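Local coordinates for protein ribonuclease VapC (Klebsiella pneumoniae, PDB 7BY3) that probably acts as the toxin of a toxin-antitoxin pair, a magnesium-dependent PIN-domain endoribonuclease that cleaves RNA, at residues S5-T10 against L102-R107; Q71-R76 against I93-Q98. All coordinates share one frame; numbering follows the deposited sequence.

Interaction 1 (S5-T10 against L102-R107)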
loop_
_atom_site.group_PDB
_atom_site.type_symbol
_atom_site.label_atom_id
_atom_site.label_comp_id
_atom_site.label_asym_id
_atom_site.label_seq_id
_atom_site.Cartn_x
_atom_site.Cartn_y
_atom_site.Cartn_z
ATOM N N SER B 5 8.592 16.624 -12.994
ATOM C CA SER B 5 8.938 15.916 -11.769
ATOM C C SER B 5 9.023 14.415 -12.021
ATOM O O SER B 5 8.455 13.905 -12.987
ATOM C CB SER B 5 7.925 16.221 -10.668
ATOM O OG SER B 5 8.089 17.543 -10.186
ATOM N N ALA B 6 9.731 13.711 -11.144
ATOM C CA ALA B 6 10.060 12.315 -11.388
ATOM C C ALA B 6 9.642 11.373 -10.261
ATOM O O ALA B 6 9.820 11.674 -9.080
ATOM C CB ALA B 6 11.548 12.188 -11.638
ATOM N N LEU B 7 9.084 10.229 -10.648
ATOM C CA LEU B 7 8.847 9.116 -9.734
ATOM C C LEU B 7 9.715 7.939 -10.164
ATOM O O LEU B 7 9.627 7.481 -11.303
ATOM C CB LEU B 7 7.371 8.712 -9.715
ATOM C CG LEU B 7 7.003 7.597 -8.731
ATOM C CD1 LEU B 7 6.502 8.176 -7.422
ATOM C CD2 LEU B 7 5.979 6.649 -9.326
ATOM N N PHE B 8 10.553 7.449 -9.258
ATOM C CA PHE B 8 11.509 6.402 -9.602
ATOM C C PHE B 8 11.069 5.022 -9.126
ATOM O O PHE B 8 10.724 4.833 -7.961
ATOM C CB PHE B 8 12.887 6.740 -9.032
ATOM C CG PHE B 8 13.616 7.796 -9.811
ATOM C CD1 PHE B 8 13.471 9.135 -9.493
ATOM C CD2 PHE B 8 14.435 7.449 -10.870
ATOM C CE1 PHE B 8 14.135 10.108 -10.214
ATOM C CE2 PHE B 8 15.101 8.417 -11.594
ATOM C CZ PHE B 8 14.951 9.748 -11.265
ATOM N N ASP B 9 11.086 4.063 -10.047
ATOM C CA ASP B 9 10.712 2.685 -9.752
ATOM C C ASP B 9 11.800 1.998 -8.932
ATOM O O ASP B 9 12.945 2.451 -8.896
ATOM C CB ASP B 9 10.447 1.916 -11.049
ATOM C CG ASP B 9 9.657 0.638 -10.824
ATOM O OD1 ASP B 9 9.247 0.382 -9.673
ATOM O OD2 ASP B 9 9.437 -0.106 -11.804
ATOM N N THR B 10 11.425 0.910 -8.269
ATOM C CA THR B 10 12.298 0.209 -7.331
ATOM C C THR B 10 13.642 -0.216 -7.927
ATOM O O THR B 10 14.678 -0.102 -7.272
ATOM C CB THR B 10 11.594 -1.045 -6.766
ATOM O OG1 THR B 10 10.291 -0.690 -6.287
ATOM C CG2 THR B 10 12.401 -1.650 -5.628
ATOM N N LEU B 102 3.627 12.656 -12.342
ATOM C CA LEU B 102 5.063 12.425 -12.381
ATOM C C LEU B 102 5.430 11.478 -13.513
ATOM O O LEU B 102 4.655 10.591 -13.866
ATOM C CB LEU B 102 5.556 11.857 -11.049
ATOM C CG LEU B 102 5.006 12.497 -9.776
ATOM C CD1 LEU B 102 5.566 11.794 -8.553
ATOM C CD2 LEU B 102 5.332 13.974 -9.742
ATOM N N GLU B 103 6.611 11.672 -14.085
ATOM C CA GLU B 103 7.134 10.727 -15.055
ATOM C C GLU B 103 7.577 9.474 -14.319
ATOM O O GLU B 103 8.256 9.560 -13.298
ATOM C CB GLU B 103 8.302 11.328 -15.837
ATOM C CG GLU B 103 8.778 10.470 -16.996
ATOM C CD GLU B 103 7.889 10.602 -18.217
ATOM O OE1 GLU B 103 7.231 11.652 -18.361
ATOM O OE2 GLU B 103 7.846 9.659 -19.033
ATOM N N LEU B 104 7.183 8.311 -14.825
ATOM C CA LEU B 104 7.619 7.057 -14.229
ATOM C C LEU B 104 8.902 6.596 -14.901
ATOM O O LEU B 104 8.920 6.302 -16.093
ATOM C CB LEU B 104 6.536 5.983 -14.347
ATOM C CG LEU B 104 6.893 4.619 -13.750
ATOM C CD1 LEU B 104 7.365 4.767 -12.312
ATOM C CD2 LEU B 104 5.714 3.665 -13.831
ATOM N N ILE B 105 9.981 6.545 -14.132
ATOM C CA ILE B 105 11.258 6.108 -14.669
ATOM C C ILE B 105 11.539 4.701 -14.173
ATOM O O ILE B 105 11.650 4.461 -12.972
ATOM C CB ILE B 105 12.409 7.053 -14.279
ATOM C CG1 ILE B 105 12.017 8.504 -14.539
ATOM C CG2 ILE B 105 13.649 6.742 -15.080
ATOM C CD1 ILE B 105 11.539 9.214 -13.320
ATOM N N THR B 106 11.632 3.772 -15.114
ATOM C CA THR B 106 11.803 2.365 -14.797
ATOM C C THR B 106 12.622 1.679 -15.877
ATOM O O THR B 106 12.615 2.096 -17.034
ATOM C CB THR B 106 10.441 1.651 -14.653
ATOM O OG1 THR B 106 10.649 0.248 -14.451
ATOM C CG2 THR B 106 9.593 1.861 -15.898
ATOM N N ARG B 107 13.335 0.627 -15.497
ATOM C CA ARG B 107 14.070 -0.168 -16.468
ATOM C C ARG B 107 13.183 -1.218 -17.118
ATOM O O ARG B 107 13.632 -1.949 -17.999
ATOM C CB ARG B 107 15.266 -0.855 -15.816
ATOM C CG ARG B 107 16.605 -0.275 -16.208
ATOM C CD ARG B 107 17.741 -1.136 -15.694
ATOM N NE ARG B 107 17.901 -0.996 -14.251
ATOM C CZ ARG B 107 17.421 -1.859 -13.366
ATOM N NH1 ARG B 107 17.604 -1.659 -12.073
ATOM N NH2 ARG B 107 16.768 -2.925 -13.778
#
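Ile105 lays its CD1 methyl over the face of the Phe8 ring, 3.9 Å from the ring centroid and 7° off the ring normal, a CH-pi contact almost directly above the centre. CG1 of Ile105 lies beside its own backbone N (chi1 -48°), and an unstaggered chi2 of 98° then swings the methyl over to the neighbouring strand; there it also presses on Ala6, with CD1 of Ile105 a tight 3.4 Å from CB of Ala6. On the other face of the sheet, Leu7 and Leu102 meet at about a right angle, Leu7 CB lying 3.8 Å from Leu102 CD1. Leu7 CD2 reaches on to Leu104 CD1. Between these two layers of side chains, strands 6-8 and 103-105 run parallel, and Leu7 N gives a nearly straight hydrogen bond to Glu103 O at 2.9 Å. Ile105 N returns one to Leu7 O (3.0 Å), and Asp9 N extends the pattern to Ile105 O.

Where the strands end, Asp9 and Thr106 run next to each other in the same direction, with Thr106 OG1 2.9 Å from Asp9 OD2. The other carboxylate oxygen, OD1, takes the N-H of Thr10 from above the carboxylate plane. Asp9 is a predicted magnesium ligand, about 5 Å from the side chain of its likely partner Asp90, so the parallel pair probably presents an acidic metal site at its C-terminal end, as in other PIN nucleases; here a polar side chain from the chain of another protein hydrogen-bonds to Asp9 OD2. Strand 118-119 flanks 103-105, helix 88-99 packs against Leu7 and Leu104, and Trp30 meets the Phe8 ring nearly at right angles.

Interaction 2 (Q71-R76 against I93-Q98)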
loop_
_atom_site.group_PDB
_atom_site.type_symbol
_atom_site.label_atom_id
_atom_site.label_comp_id
_atom_site.label_asym_id
_atom_site.label_seq_id
_atom_site.Cartn_x
_atom_site.Cartn_y
_atom_site.Cartn_z
ATOM N N GLN B 71 -6.836 5.513 -0.880
ATOM C CA GLN B 71 -8.006 4.943 -1.541
ATOM C C GLN B 71 -8.055 5.153 -3.059
ATOM O O GLN B 71 -8.405 4.233 -3.796
ATOM C CB GLN B 71 -9.282 5.504 -0.908
ATOM C CG GLN B 71 -10.560 4.919 -1.480
ATOM C CD GLN B 71 -10.643 3.414 -1.302
ATOM O OE1 GLN B 71 -10.586 2.905 -0.182
ATOM N NE2 GLN B 71 -10.774 2.694 -2.409
ATOM N N ASP B 72 -7.716 6.346 -3.535
ATOM C CA ASP B 72 -7.845 6.603 -4.968
ATOM C C ASP B 72 -6.557 6.402 -5.767
ATOM O O ASP B 72 -6.554 6.560 -6.986
ATOM C CB ASP B 72 -8.404 8.004 -5.211
ATOM C CG ASP B 72 -9.921 8.009 -5.307
ATOM O OD1 ASP B 72 -10.566 7.202 -4.603
ATOM O OD2 ASP B 72 -10.470 8.804 -6.098
ATOM N N ILE B 73 -5.468 6.048 -5.093
ATOM C CA ILE B 73 -4.343 5.441 -5.795
ATOM C C ILE B 73 -4.743 3.997 -6.043
ATOM O O ILE B 73 -4.526 3.449 -7.125
ATOM C CB ILE B 73 -3.023 5.511 -5.001
ATOM C CG1 ILE B 73 -2.382 6.889 -5.162
ATOM C CG2 ILE B 73 -2.051 4.441 -5.475
ATOM C CD1 ILE B 73 -1.287 7.169 -4.165
ATOM N N ALA B 74 -5.357 3.402 -5.027
ATOM C CA ALA B 74 -5.906 2.060 -5.124
ATOM C C ALA B 74 -6.970 1.993 -6.210
ATOM O O ALA B 74 -7.061 1.008 -6.938
ATOM C CB ALA B 74 -6.483 1.627 -3.787
ATOM N N GLU B 75 -7.769 3.050 -6.313
ATOM C CA GLU B 75 -8.820 3.126 -7.321
ATOM C C GLU B 75 -8.238 3.074 -8.729
ATOM O O GLU B 75 -8.682 2.295 -9.571
ATOM C CB GLU B 75 -9.638 4.407 -7.146
ATOM C CG GLU B 75 -11.075 4.283 -7.592
ATOM C CD GLU B 75 -11.866 3.362 -6.695
ATOM O OE1 GLU B 75 -12.032 3.696 -5.504
ATOM O OE2 GLU B 75 -12.312 2.301 -7.174
ATOM N N ARG B 76 -7.239 3.914 -8.974
ATOM C CA ARG B 76 -6.565 3.956 -10.264
ATOM C C ARG B 76 -5.796 2.665 -10.518
ATOM O O ARG B 76 -5.716 2.192 -11.652
ATOM C CB ARG B 76 -5.620 5.158 -10.330
ATOM C CG ARG B 76 -4.826 5.260 -11.620
ATOM C CD ARG B 76 -5.732 5.470 -12.818
ATOM N NE ARG B 76 -6.481 6.718 -12.716
ATOM C CZ ARG B 76 -5.983 7.914 -13.014
ATOM N NH1 ARG B 76 -4.731 8.032 -13.435
ATOM N NH2 ARG B 76 -6.740 8.994 -12.888
ATOM N N ILE B 93 2.404 1.644 -8.560
ATOM C CA ILE B 93 3.477 2.602 -8.798
ATOM C C ILE B 93 3.139 3.500 -9.991
ATOM O O ILE B 93 3.429 4.696 -9.980
ATOM C CB ILE B 93 4.823 1.878 -9.024
ATOM C CG1 ILE B 93 5.351 1.341 -7.693
ATOM C CG2 ILE B 93 5.852 2.813 -9.632
ATOM C CD1 ILE B 93 6.569 0.464 -7.823
ATOM N N LEU B 94 2.500 2.927 -11.006
ATOM C CA LEU B 94 2.060 3.701 -12.161
ATOM C C LEU B 94 0.894 4.617 -11.794
ATOM O O LEU B 94 0.805 5.745 -12.275
ATOM C CB LEU B 94 1.668 2.775 -13.315
ATOM C CG LEU B 94 1.232 3.453 -14.617
ATOM C CD1 LEU B 94 2.299 4.421 -15.106
ATOM C CD2 LEU B 94 0.915 2.422 -15.688
ATOM N N ALA B 95 0.003 4.128 -10.935
ATOM C CA ALA B 95 -1.132 4.919 -10.464
ATOM C C ALA B 95 -0.661 6.109 -9.641
ATOM O O ALA B 95 -1.218 7.203 -9.730
ATOM C CB ALA B 95 -2.078 4.056 -9.649
ATOM N N THR B 96 0.368 5.879 -8.836
ATOM C CA THR B 96 0.954 6.923 -8.010
ATOM C C THR B 96 1.547 8.031 -8.877
ATOM O O THR B 96 1.385 9.216 -8.583
ATOM C CB THR B 96 2.039 6.343 -7.080
ATOM O OG1 THR B 96 1.438 5.418 -6.166
ATOM C CG2 THR B 96 2.723 7.447 -6.293
ATOM N N ALA B 97 2.218 7.641 -9.955
ATOM C CA ALA B 97 2.829 8.600 -10.870
ATOM C C ALA B 97 1.774 9.446 -11.576
ATOM O O ALA B 97 1.895 10.669 -11.645
ATOM C CB ALA B 97 3.697 7.881 -11.889
ATOM N N GLN B 98 0.744 8.787 -12.098
ATOM C CA GLN B 98 -0.326 9.467 -12.820
ATOM C C GLN B 98 -1.038 10.506 -11.963
ATOM O O GLN B 98 -1.207 11.651 -12.380
ATOM C CB GLN B 98 -1.352 8.458 -13.340
ATOM C CG GLN B 98 -0.837 7.530 -14.417
ATOM C CD GLN B 98 -1.960 6.818 -15.137
ATOM O OE1 GLN B 98 -3.103 6.823 -14.682
ATOM N NE2 GLN B 98 -1.642 6.201 -16.266
#
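Ala95 turns its CB toward helix 71-83 and meets Arg76 CG and the carbonyl O of Ile73, each 3.6 Å away. The small methyl lets the two helical segments come within 8.4 Å, axis to axis. Beside it, Ile73 extends CG2 to 3.7 Å from Thr96 OG1, the two side chains crossing obliquely. Arg76 and Gln98 cross at about a right angle: Gln98 OE1 sits at the guanidinium edge, facing Arg76 NH1, but the two atoms are modelled implausibly close, so the details of this hydrogen bond are doubtful. With CG anti to the backbone N (chi1 178°), Arg76 lies against Ala95, and bends at chi2 (63°) and chi3 (62°) turn the guanidinium end toward Gln98.

The contact joins two consecutive helices of the PIN domain, 71-83 and 88-99, whose segments cross steeply at 114°. Further out, Ile92 and Leu99 of helix 88-99 both touch Ile73, and the carbonyl of Ile92 accepts a hydrogen bond from Thr96 OG1, fixing that hydroxyl. Leu80, one helical turn beyond Arg76, packs on Ala95 and Gln98. Away from this interface, Glu75 forms a salt bridge with Arg58 of the second subunit, whose Trp41 packs on Gln71.

Overall arrangement
Interaction 1 and interaction 2 lie about 14 Å apart, centre to centre, within one PIN domain. Along the chain the order is 5-10, 71-76, 93-98, 102-107, so the helix pair belongs to the long excursion between the two parallel strands. Helix 88-99 joins the two: a short turn leads from it to strand 103-105, and its Ile93 and Ala97 pack on Leu7, with Leu102 N probably hydrogen-bonded to Ala97 O. The predicted magnesium ligands are Asp9, after strand 6-8, and Asp90, in helix 88-99. This helix thus lies between the strands that lead to the predicted metal site and helix 71-83, whose other side meets the second subunit.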